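Local coordinates for Zn-dependent hydrolase of metallo-beta-lactamase superfamily TM0207 (Thermotoga maritima, PDB 1VJN), which is probably a zinc-dependent hydrolase of the metallo-beta-lactamase superfamily, with a substrate that is not established, at residues L25-G29 against K30-T34; E159-L163 against L164-V168; K177-K180 against F181-P185. All blocks are in the same frame, centred on the assembly; numbering follows the deposited sequence.

Interaction 1. Residues L25-G29 against K30-T34; sequences LEMEG and KTIVT
Leu25 and Ile32 face each other as an antiparallel hydrogen-bonded pair, their backbones joined twice. Leu25 N donates to Ile32 O at 2.8 Å, and Ile32 N donates back to Leu25 O in the carbonyl plane and nearly straight, at 170° about the hydrogen. The same Leu25 O also receives a CA-H...O contact from Thr31, its CA 3.3 Å away. Both aliphatic side chains leave on the buried face, CB of Leu25 lying 4.3 Å from CB of Ile32. The selenomethionine Met27 follows them on this face, and its SE lies 4.3 Å from CD1 of Ile32; the unbranched chain, with selenium in place of the sulfur of methionine, runs alongside the branched one. Glu26 and Thr31, a non-hydrogen-bonded pair, occupy the other, partly exposed face, where polar groups are tolerated. The pairing sets them side by side, and since CG of Glu26 (chi1 -60°) and OG1 of Thr31 both stand beside their backbone N, the two come 3.7 Å apart. Glu28 and Gly29 make the bend with positive phi, a conformation that costs glycine little, and Glu28 N is held by Glu114. The hairpin continues strand 22-27 into strand 30-34, between strands 13-19 and 52-54 of one sheet, while Phe111 and Val118 of the second sheet pack beneath Leu25 and Met27.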
ATOM      1  N   LEU A  25      -3.843   0.119   8.642  1.00 19.17           N
ATOM      2  CA  LEU A  25      -3.319  -1.214   8.995  1.00 21.08           C
ATOM      3  C   LEU A  25      -3.284  -1.382  10.494  1.00 19.35           C
ATOM      4  O   LEU A  25      -2.660  -0.594  11.203  1.00 20.33           O
ATOM      5  CB  LEU A  25      -1.883  -1.396   8.468  1.00 18.76           C
ATOM      6  CG  LEU A  25      -1.625  -0.966   7.045  1.00 29.83           C
ATOM      7  CD1 LEU A  25      -0.126  -1.057   6.741  1.00 35.80           C
ATOM      8  CD2 LEU A  25      -2.430  -1.817   6.104  1.00 37.31           C
ATOM      9  N   GLU A  26      -3.933  -2.416  10.986  1.00 23.51           N
ATOM     10  CA  GLU A  26      -3.862  -2.758  12.389  1.00 26.10           C
ATOM     11  C   GLU A  26      -3.075  -4.049  12.625  1.00 30.64           C
ATOM     12  O   GLU A  26      -3.389  -5.106  12.075  1.00 26.83           O
ATOM     13  CB  GLU A  26      -5.246  -2.886  12.963  1.00 27.01           C
ATOM     14  CG  GLU A  26      -6.035  -1.606  12.853  1.00 27.54           C
ATOM     15  CD  GLU A  26      -7.511  -1.794  13.149  1.00 47.49           C
ATOM     16  OE1 GLU A  26      -7.854  -2.401  14.196  1.00 57.92           O
ATOM     17  OE2 GLU A  26      -8.329  -1.320  12.336  1.00 55.12           O
HETATM   18  N   MSE A  27      -2.041  -3.931  13.442  1.00 34.28           N
HETATM   19  CA  MSE A  27      -1.152  -5.023  13.782  1.00 44.28           C
HETATM   20  C   MSE A  27      -0.461  -4.672  15.107  1.00 39.04           C
HETATM   21  O   MSE A  27       0.009  -3.551  15.279  1.00 35.09           O
HETATM   22  CB  MSE A  27      -0.110  -5.247  12.669  1.00 43.62           C
HETATM   23  CG  MSE A  27       0.587  -3.969  12.148  1.00 54.03           C
HETATM   24 SE   MSE A  27       2.050  -4.259  10.753  1.00 72.29          SE
HETATM   25  CE  MSE A  27       1.499  -6.068   9.940  1.00 66.09           C
ATOM     26  N   GLU A  28      -0.431  -5.627  16.036  1.00 39.54           N
ATOM     27  CA  GLU A  28       0.262  -5.476  17.326  1.00 38.60           C
ATOM     28  C   GLU A  28      -0.447  -4.511  18.280  1.00 36.50           C
ATOM     29  O   GLU A  28       0.219  -3.869  19.080  1.00 37.78           O
ATOM     30  CB  GLU A  28       1.705  -4.971  17.128  1.00 40.37           C
ATOM     31  CG  GLU A  28       2.499  -5.638  16.010  1.00 44.07           C
ATOM     32  CD  GLU A  28       3.016  -7.007  16.395  1.00 55.42           C
ATOM     33  OE1 GLU A  28       2.965  -7.370  17.598  1.00 53.52           O
ATOM     34  OE2 GLU A  28       3.470  -7.723  15.478  1.00 61.42           O
ATOM     35  N   GLY A  29      -1.776  -4.404  18.208  1.00 34.64           N
ATOM     36  CA  GLY A  29      -2.515  -3.376  18.960  1.00 31.92           C
ATOM     37  C   GLY A  29      -2.119  -1.949  18.553  1.00 30.58           C
ATOM     38  O   GLY A  29      -2.231  -1.028  19.350  1.00 31.63           O
ATOM     39  N   LYS A  30      -1.606  -1.766  17.329  1.00 27.07           N
ATOM     40  CA  LYS A  30      -1.245  -0.449  16.833  1.00 27.10           C
ATOM     41  C   LYS A  30      -1.924  -0.230  15.499  1.00 25.59           C
ATOM     42  O   LYS A  30      -2.333  -1.174  14.868  1.00 24.48           O
ATOM     43  CB  LYS A  30       0.267  -0.310  16.654  1.00 30.75           C
ATOM     44  CG  LYS A  30       1.076  -0.474  17.953  1.00 33.95           C
ATOM     45  CD  LYS A  30       0.614   0.509  19.066  1.00 39.49           C
ATOM     46  CE  LYS A  30       1.317   0.256  20.423  1.00 38.24           C
ATOM     47  NZ  LYS A  30       0.346   0.247  21.567  1.00 35.27           N
ATOM     48  N   THR A  31      -1.993   1.024  15.084  1.00 24.30           N
ATOM     49  CA  THR A  31      -2.625   1.425  13.858  1.00 22.27           C
ATOM     50  C   THR A  31      -1.722   2.301  13.067  1.00 18.78           C
ATOM     51  O   THR A  31      -1.189   3.286  13.557  1.00 16.87           O
ATOM     52  CB  THR A  31      -3.945   2.192  14.193  1.00 25.41           C
ATOM     53  OG1 THR A  31      -4.881   1.286  14.759  1.00 21.86           O
ATOM     54  CG2 THR A  31      -4.635   2.698  12.943  1.00 25.93           C
ATOM     55  N   ILE A  32      -1.542   1.935  11.808  1.00 19.58           N
ATOM     56  CA  ILE A  32      -0.773   2.740  10.857  1.00 18.94           C
ATOM     57  C   ILE A  32      -1.736   3.261   9.796  1.00 19.14           C
ATOM     58  O   ILE A  32      -2.570   2.499   9.300  1.00 18.92           O
ATOM     59  CB  ILE A  32       0.277   1.868  10.193  1.00 17.57           C
ATOM     60  CG1 ILE A  32       1.267   1.342  11.243  1.00 24.56           C
ATOM     61  CG2 ILE A  32       1.002   2.632   9.161  1.00 20.14           C
ATOM     62  CD1 ILE A  32       1.871   0.026  10.906  1.00 33.94           C
ATOM     63  N   VAL A  33      -1.661   4.545   9.487  1.00 16.52           N
ATOM     64  CA  VAL A  33      -2.420   5.123   8.385  1.00 18.84           C
ATOM     65  C   VAL A  33      -1.456   5.611   7.288  1.00 18.08           C
ATOM     66  O   VAL A  33      -0.504   6.365   7.544  1.00 17.22           O
ATOM     67  CB  VAL A  33      -3.380   6.237   8.850  1.00 17.26           C
ATOM     68  CG1 VAL A  33      -4.201   6.804   7.625  1.00 24.00           C
ATOM     69  CG2 VAL A  33      -4.332   5.718   9.909  1.00 23.47           C
ATOM     70  N   THR A  34      -1.646   5.115   6.076  1.00 18.91           N
ATOM     71  CA  THR A  34      -0.860   5.563   4.935  1.00 18.13           C
ATOM     72  C   THR A  34      -1.574   6.652   4.195  1.00 20.14           C
ATOM     73  O   THR A  34      -2.769   6.591   4.062  1.00 19.73           O
ATOM     74  CB  THR A  34      -0.638   4.459   3.943  1.00 19.63           C
ATOM     75  OG1 THR A  34      -1.902   4.024   3.419  1.00 17.62           O
ATOM     76  CG2 THR A  34      -0.063   3.251   4.669  1.00 19.06           C
TER

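Interaction 2. Residues E159-L163 against L164-V168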
ATOM      1  N   GLU A 159       4.825  -7.644 -12.570  1.00 22.64           N
ATOM      2  CA  GLU A 159       6.285  -7.873 -12.574  1.00 23.51           C
ATOM      3  C   GLU A 159       6.916  -7.548 -11.192  1.00 18.51           C
ATOM      4  O   GLU A 159       7.687  -8.341 -10.618  1.00 15.44           O
ATOM      5  CB  GLU A 159       6.881  -7.021 -13.675  1.00 22.51           C
ATOM      6  CG  GLU A 159       8.274  -7.388 -14.101  1.00 34.27           C
ATOM      7  CD  GLU A 159       8.781  -6.520 -15.257  1.00 33.04           C
ATOM      8  OE1 GLU A 159       7.951  -5.973 -16.047  1.00 41.43           O
ATOM      9  OE2 GLU A 159      10.033  -6.389 -15.366  1.00 45.76           O
ATOM     10  N   VAL A 160       6.521  -6.404 -10.655  1.00 18.18           N
ATOM     11  CA  VAL A 160       6.899  -5.988  -9.309  1.00 19.62           C
ATOM     12  C   VAL A 160       6.363  -6.955  -8.262  1.00 18.54           C
ATOM     13  O   VAL A 160       7.083  -7.363  -7.354  1.00 18.94           O
ATOM     14  CB  VAL A 160       6.400  -4.541  -9.002  1.00 15.05           C
ATOM     15  CG1 VAL A 160       6.552  -4.188  -7.548  1.00 21.74           C
ATOM     16  CG2 VAL A 160       7.168  -3.523  -9.823  1.00 20.78           C
ATOM     17  N   ALA A 161       5.095  -7.337  -8.370  1.00 21.42           N
ATOM     18  CA  ALA A 161       4.563  -8.343  -7.436  1.00 18.09           C
ATOM     19  C   ALA A 161       5.396  -9.602  -7.463  1.00 18.15           C
ATOM     20  O   ALA A 161       5.692 -10.159  -6.422  1.00 20.71           O
ATOM     21  CB  ALA A 161       3.164  -8.661  -7.743  1.00 19.14           C
ATOM     22  N   ASP A 162       5.768 -10.066  -8.654  1.00 20.57           N
ATOM     23  CA  ASP A 162       6.651 -11.220  -8.780  1.00 20.99           C
ATOM     24  C   ASP A 162       8.048 -10.991  -8.211  1.00 19.46           C
ATOM     25  O   ASP A 162       8.618 -11.894  -7.596  1.00 18.41           O
ATOM     26  CB  ASP A 162       6.775 -11.648 -10.244  1.00 23.09           C
ATOM     27  CG  ASP A 162       5.447 -12.164 -10.836  1.00 31.43           C
ATOM     28  OD1 ASP A 162       4.450 -12.352 -10.084  1.00 30.59           O
ATOM     29  OD2 ASP A 162       5.313 -12.398 -12.065  1.00 33.77           O
ATOM     30  N   LEU A 163       8.623  -9.805  -8.426  1.00 18.27           N
ATOM     31  CA  LEU A 163       9.927  -9.528  -7.869  1.00 18.27           C
ATOM     32  C   LEU A 163       9.941  -9.618  -6.344  1.00 17.27           C
ATOM     33  O   LEU A 163      10.969  -9.884  -5.759  1.00 18.47           O
ATOM     34  CB  LEU A 163      10.433  -8.132  -8.277  1.00 18.35           C
ATOM     35  CG  LEU A 163      10.923  -8.041  -9.734  1.00 20.42           C
ATOM     36  CD1 LEU A 163      11.095  -6.622 -10.196  1.00 18.21           C
ATOM     37  CD2 LEU A 163      12.228  -8.847  -9.937  1.00 19.81           C
ATOM     38  N   LEU A 164       8.823  -9.306  -5.719  1.00 16.24           N
ATOM     39  CA  LEU A 164       8.730  -9.191  -4.268  1.00 16.30           C
ATOM     40  C   LEU A 164       8.079 -10.461  -3.685  1.00 17.76           C
ATOM     41  O   LEU A 164       7.849 -10.530  -2.490  1.00 18.46           O
ATOM     42  CB  LEU A 164       7.912  -7.929  -3.899  1.00 18.75           C
ATOM     43  CG  LEU A 164       8.504  -6.550  -4.267  1.00 17.83           C
ATOM     44  CD1 LEU A 164       7.603  -5.379  -3.837  1.00 17.56           C
ATOM     45  CD2 LEU A 164       9.886  -6.397  -3.692  1.00 17.32           C
ATOM     46  N   ASN A 165       7.829 -11.456  -4.547  1.00 18.52           N
ATOM     47  CA  ASN A 165       7.154 -12.719  -4.181  1.00 21.33           C
ATOM     48  C   ASN A 165       5.874 -12.480  -3.378  1.00 20.75           C
ATOM     49  O   ASN A 165       5.562 -13.206  -2.442  1.00 22.56           O
ATOM     50  CB  ASN A 165       8.152 -13.640  -3.464  1.00 20.37           C
ATOM     51  CG  ASN A 165       7.739 -15.118  -3.504  1.00 29.14           C
ATOM     52  OD1 ASN A 165       7.217 -15.620  -4.510  1.00 26.58           O
ATOM     53  ND2 ASN A 165       7.965 -15.817  -2.394  1.00 23.29           N
ATOM     54  N   ALA A 166       5.118 -11.462  -3.782  1.00 19.47           N
ATOM     55  CA  ALA A 166       3.911 -11.021  -3.035  1.00 18.55           C
ATOM     56  C   ALA A 166       2.841 -12.105  -3.051  1.00 19.61           C
ATOM     57  O   ALA A 166       2.605 -12.729  -4.088  1.00 20.48           O
ATOM     58  CB  ALA A 166       3.331  -9.768  -3.655  1.00 19.24           C
ATOM     59  N   LYS A 167       2.172 -12.291  -1.919  1.00 17.00           N
ATOM     60  CA  LYS A 167       1.105 -13.270  -1.803  1.00 20.45           C
ATOM     61  C   LYS A 167      -0.253 -12.588  -1.967  1.00 22.36           C
ATOM     62  O   LYS A 167      -0.898 -12.754  -2.996  1.00 24.35           O
ATOM     63  CB  LYS A 167       1.201 -13.978  -0.453  1.00 22.18           C
ATOM     64  CG  LYS A 167       2.502 -14.682  -0.221  1.00 23.48           C
ATOM     65  CD  LYS A 167       2.670 -15.818  -1.220  1.00 31.85           C
ATOM     66  CE  LYS A 167       4.092 -16.394  -1.190  1.00 42.95           C
ATOM     67  NZ  LYS A 167       4.624 -16.621  -2.575  1.00 50.40           N
ATOM     68  N   VAL A 168      -0.692 -11.837  -0.957  1.00 19.81           N
ATOM     69  CA  VAL A 168      -1.879 -11.024  -1.099  1.00 19.12           C
ATOM     70  C   VAL A 168      -1.477  -9.793  -1.836  1.00 18.34           C
ATOM     71  O   VAL A 168      -0.541  -9.102  -1.430  1.00 18.21           O
ATOM     72  CB  VAL A 168      -2.482 -10.625   0.227  1.00 18.60           C
ATOM     73  CG1 VAL A 168      -3.614  -9.580   0.026  1.00 20.36           C
ATOM     74  CG2 VAL A 168      -3.016 -11.863   0.936  1.00 23.50           C
TER
HETATM   75  O   HOH W   1       7.472 -14.510  -7.270  1.00 54.51           O
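Leu164 and Val160, one helical turn apart, lie side by side and point the same way. Followed outward, Leu164 first sets CB 3.6 Å from Val160 O. Its CG, swung beside the backbone N and anti to the carbonyl carbon (chi1 -65°), stays over the same oxygen at 3.5 Å. The chain then divides: CD1 goes on to meet CG1 of Val160 at 4.0 Å, whereas CD2 turns back along the carbonyl group of Leu163. Leucine suits this place because its fork lies beside Val160 on the buried side of the helix end, where Leu128, Ile136 and Leu142 also touch it. Leu164 N still donates to Val160 O, though the bond is bent to 136°, and its second link, to Ala161 O, is weak.

Beyond Leu164 the chain turns away from the helix axis. Ala166 N donates to Ala161 O at 3.0 Å and almost straight, while Asn165 N approaches Asp162 O from above the carbonyl plane at 3.2 Å. This turn brings the two small methyls together, CB of Ala161 4.2 Å from CB of Ala166, both against Leu142, and alanine fits where two backbones come so close. A water gives one hydrogen to Asp162 O and the other to Asn165 OD1, tying the asparagine side chain to the last turn. The carboxylate of Asp162 is engaged by salt bridges to Arg212 and Lys158, and Arg212 also binds Ala166 O, so one guanidinium spans both sides of the bend. Asn165 has positive phi, which asparagine tolerates better than most non-glycine residues. It is the C-prime residue of a Schellman motif, here ending helix 154-163 and turning the chain toward strand 168-172.

Interaction 3. Residues K177-K180 against F181-P185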
ATOM      1  N   LYS A 177     -15.299   6.086 -10.569  1.00 22.60           N
ATOM      2  CA  LYS A 177     -16.404   6.812 -11.209  1.00 22.40           C
ATOM      3  C   LYS A 177     -16.045   8.274 -11.478  1.00 23.45           C
ATOM      4  O   LYS A 177     -16.344   8.822 -12.533  1.00 24.98           O
ATOM      5  CB  LYS A 177     -17.683   6.762 -10.356  1.00 21.76           C
ATOM      6  CG  LYS A 177     -18.915   7.109 -11.196  1.00 26.76           C
ATOM      7  CD  LYS A 177     -20.176   7.317 -10.384  1.00 29.18           C
ATOM      8  CE  LYS A 177     -21.335   7.691 -11.295  1.00 33.75           C
ATOM      9  NZ  LYS A 177     -22.540   8.053 -10.509  1.00 38.70           N
ATOM     10  N   TYR A 178     -15.420   8.894 -10.498  1.00 24.94           N
ATOM     11  CA  TYR A 178     -15.049  10.303 -10.579  1.00 27.81           C
ATOM     12  C   TYR A 178     -13.558  10.609 -10.844  1.00 27.58           C
ATOM     13  O   TYR A 178     -13.226  11.759 -11.121  1.00 28.42           O
ATOM     14  CB  TYR A 178     -15.572  11.030  -9.324  1.00 29.77           C
ATOM     15  CG  TYR A 178     -17.083  11.060  -9.334  1.00 19.81           C
ATOM     16  CD1 TYR A 178     -17.766  11.695 -10.367  1.00 24.37           C
ATOM     17  CD2 TYR A 178     -17.827  10.399  -8.364  1.00 27.27           C
ATOM     18  CE1 TYR A 178     -19.170  11.713 -10.418  1.00 32.22           C
ATOM     19  CE2 TYR A 178     -19.234  10.418  -8.400  1.00 27.66           C
ATOM     20  CZ  TYR A 178     -19.891  11.071  -9.438  1.00 29.79           C
ATOM     21  OH  TYR A 178     -21.261  11.089  -9.511  1.00 26.93           O
ATOM     22  N   LEU A 179     -12.673   9.617 -10.761  1.00 25.62           N
ATOM     23  CA  LEU A 179     -11.273   9.833 -11.173  1.00 26.74           C
ATOM     24  C   LEU A 179     -10.912   8.822 -12.262  1.00 25.91           C
ATOM     25  O   LEU A 179     -10.699   7.657 -11.979  1.00 25.49           O
ATOM     26  CB  LEU A 179     -10.343   9.716  -9.981  1.00 28.14           C
ATOM     27  CG  LEU A 179      -8.999  10.413  -9.991  1.00 29.66           C
ATOM     28  CD1 LEU A 179      -9.118  11.871 -10.404  1.00 33.06           C
ATOM     29  CD2 LEU A 179      -8.453  10.297  -8.576  1.00 34.14           C
ATOM     30  N   LYS A 180     -10.887   9.290 -13.516  1.00 23.37           N
ATOM     31  CA  LYS A 180     -10.831   8.409 -14.668  1.00 24.56           C
ATOM     32  C   LYS A 180      -9.818   8.764 -15.774  1.00 22.79           C
ATOM     33  O   LYS A 180      -9.341   7.855 -16.447  1.00 21.85           O
ATOM     34  CB  LYS A 180     -12.237   8.236 -15.267  1.00 24.38           C
ATOM     35  CG  LYS A 180     -12.990   9.513 -15.557  1.00 25.13           C
ATOM     36  CD  LYS A 180     -14.482   9.288 -15.773  1.00 26.67           C
ATOM     37  CE  LYS A 180     -15.109  10.507 -16.500  1.00 27.08           C
ATOM     38  NZ  LYS A 180     -16.432  10.260 -17.171  1.00 37.92           N
ATOM     39  N   PHE A 181      -9.491  10.058 -15.942  1.00 17.55           N
ATOM     40  CA  PHE A 181      -8.645  10.528 -17.040  1.00 16.51           C
ATOM     41  C   PHE A 181      -7.278   9.846 -17.064  1.00 15.62           C
ATOM     42  O   PHE A 181      -6.497   9.910 -16.099  1.00 15.40           O
ATOM     43  CB  PHE A 181      -8.493  12.053 -16.996  1.00 14.13           C
ATOM     44  CG  PHE A 181      -8.018  12.636 -18.280  1.00 12.59           C
ATOM     45  CD1 PHE A 181      -8.906  12.983 -19.273  1.00 15.64           C
ATOM     46  CD2 PHE A 181      -6.655  12.823 -18.497  1.00 22.46           C
ATOM     47  CE1 PHE A 181      -8.453  13.496 -20.478  1.00 11.03           C
ATOM     48  CE2 PHE A 181      -6.191  13.345 -19.706  1.00 16.96           C
ATOM     49  CZ  PHE A 181      -7.085  13.677 -20.683  1.00 12.55           C
ATOM     50  N   ASN A 182      -7.014   9.158 -18.166  1.00 20.74           N
ATOM     51  CA  ASN A 182      -5.796   8.381 -18.322  1.00 24.15           C
ATOM     52  C   ASN A 182      -5.521   7.414 -17.209  1.00 25.20           C
ATOM     53  O   ASN A 182      -4.354   7.261 -16.789  1.00 30.65           O
ATOM     54  CB  ASN A 182      -4.575   9.304 -18.440  1.00 27.49           C
ATOM     55  CG  ASN A 182      -4.373   9.801 -19.809  1.00 26.77           C
ATOM     56  OD1 ASN A 182      -4.801   9.178 -20.786  1.00 24.46           O
ATOM     57  ND2 ASN A 182      -3.698  10.917 -19.915  1.00 28.24           N
ATOM     58  N   LEU A 183      -6.560   6.761 -16.705  1.00 23.38           N
ATOM     59  CA  LEU A 183      -6.358   5.703 -15.731  1.00 20.13           C
ATOM     60  C   LEU A 183      -7.028   4.433 -16.241  1.00 21.35           C
ATOM     61  O   LEU A 183      -8.177   4.472 -16.612  1.00 18.23           O
ATOM     62  CB  LEU A 183      -6.994   6.071 -14.420  1.00 20.64           C
ATOM     63  CG  LEU A 183      -6.356   7.104 -13.538  1.00 27.62           C
ATOM     64  CD1 LEU A 183      -7.191   7.194 -12.284  1.00 31.21           C
ATOM     65  CD2 LEU A 183      -4.913   6.695 -13.221  1.00 31.02           C
ATOM     66  N   LEU A 184      -6.316   3.313 -16.218  1.00 21.58           N
ATOM     67  CA  LEU A 184      -6.869   2.052 -16.682  1.00 18.58           C
ATOM     68  C   LEU A 184      -7.769   1.441 -15.617  1.00 18.16           C
ATOM     69  O   LEU A 184      -7.586   1.681 -14.420  1.00 15.79           O
ATOM     70  CB  LEU A 184      -5.743   1.084 -17.022  1.00 21.57           C
ATOM     71  CG  LEU A 184      -4.828   1.503 -18.182  1.00 22.81           C
ATOM     72  CD1 LEU A 184      -3.567   0.651 -18.241  1.00 24.97           C
ATOM     73  CD2 LEU A 184      -5.577   1.480 -19.547  1.00 23.93           C
ATOM     74  N   PRO A 185      -8.749   0.650 -16.044  1.00 18.58           N
ATOM     75  CA  PRO A 185      -9.580  -0.073 -15.111  1.00 18.71           C
ATOM     76  C   PRO A 185      -8.790  -1.173 -14.377  1.00 18.65           C
ATOM     77  O   PRO A 185      -7.820  -1.674 -14.908  1.00 18.19           O
ATOM     78  CB  PRO A 185     -10.652  -0.678 -16.000  1.00 21.60           C
ATOM     79  CG  PRO A 185     -10.005  -0.819 -17.302  1.00 17.38           C
ATOM     80  CD  PRO A 185      -9.153   0.402 -17.445  1.00 17.64           C
TER
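Lys180 to Leu183 form a type II beta turn, closed by Leu183 N donating to Lys180 O at 3.0 Å. The donor stands above the carbonyl plane and the bond is bent to 146°. Phe181 and Asn182 fill the two corners; the second requires positive phi, and asparagine accepts this more readily than most residues with a side chain. The side chain of Leu183 packs against the same carbonyl, CB lying 3.6 Å from Lys180 O. From there CG turns beside the backbone N (chi1 -74°), which brings CD1 alongside Leu179, the residue just before the turn, 3.6 Å from Leu179 O and 4.3 Å from CG of Leu179. Leucine serves well at both positions: a methyl of Leu183 meets the branch point of Leu179, just outside the turn, while Leu183 also touches Tyr150 and Leu179 touches His20. Lys180 and Phe181 direct their side chains outward. CG of Lys180 sits between its backbone N and carbonyl carbon (chi1 51°), near Phe181 N at 3.6 Å, and the remaining chain extends from there. Lys175 NZ binds Leu183 O and, more weakly, Lys180 O, so a single ammonium group bridges the two ends of the turn. With one bent backbone bond and a slight apolar touch, this surface loop appears to depend for its shape on turn conformation and on such outside partners as much as on its own contacts.

In the fold
The three contacts follow one another along the chain without nesting, and none touches another. Interaction 1 belongs to the six-stranded mixed sheet; interaction 2 leads from helix 154-163 into strand 168-172 of the eight-stranded sheet, and their centres are about 22 Å apart. Interaction 3 lies in the loop between that same strand and helix 187-190, its centre about 24 Å from that of interaction 2. It is about 29 Å, again between centres, from interaction 1, on the opposite side of the chain's centre. Together they sample a hairpin, a helix end and a surface turn, three ways of redirecting the chain within the two-sheet architecture of the metallo-beta-lactamase superfamily.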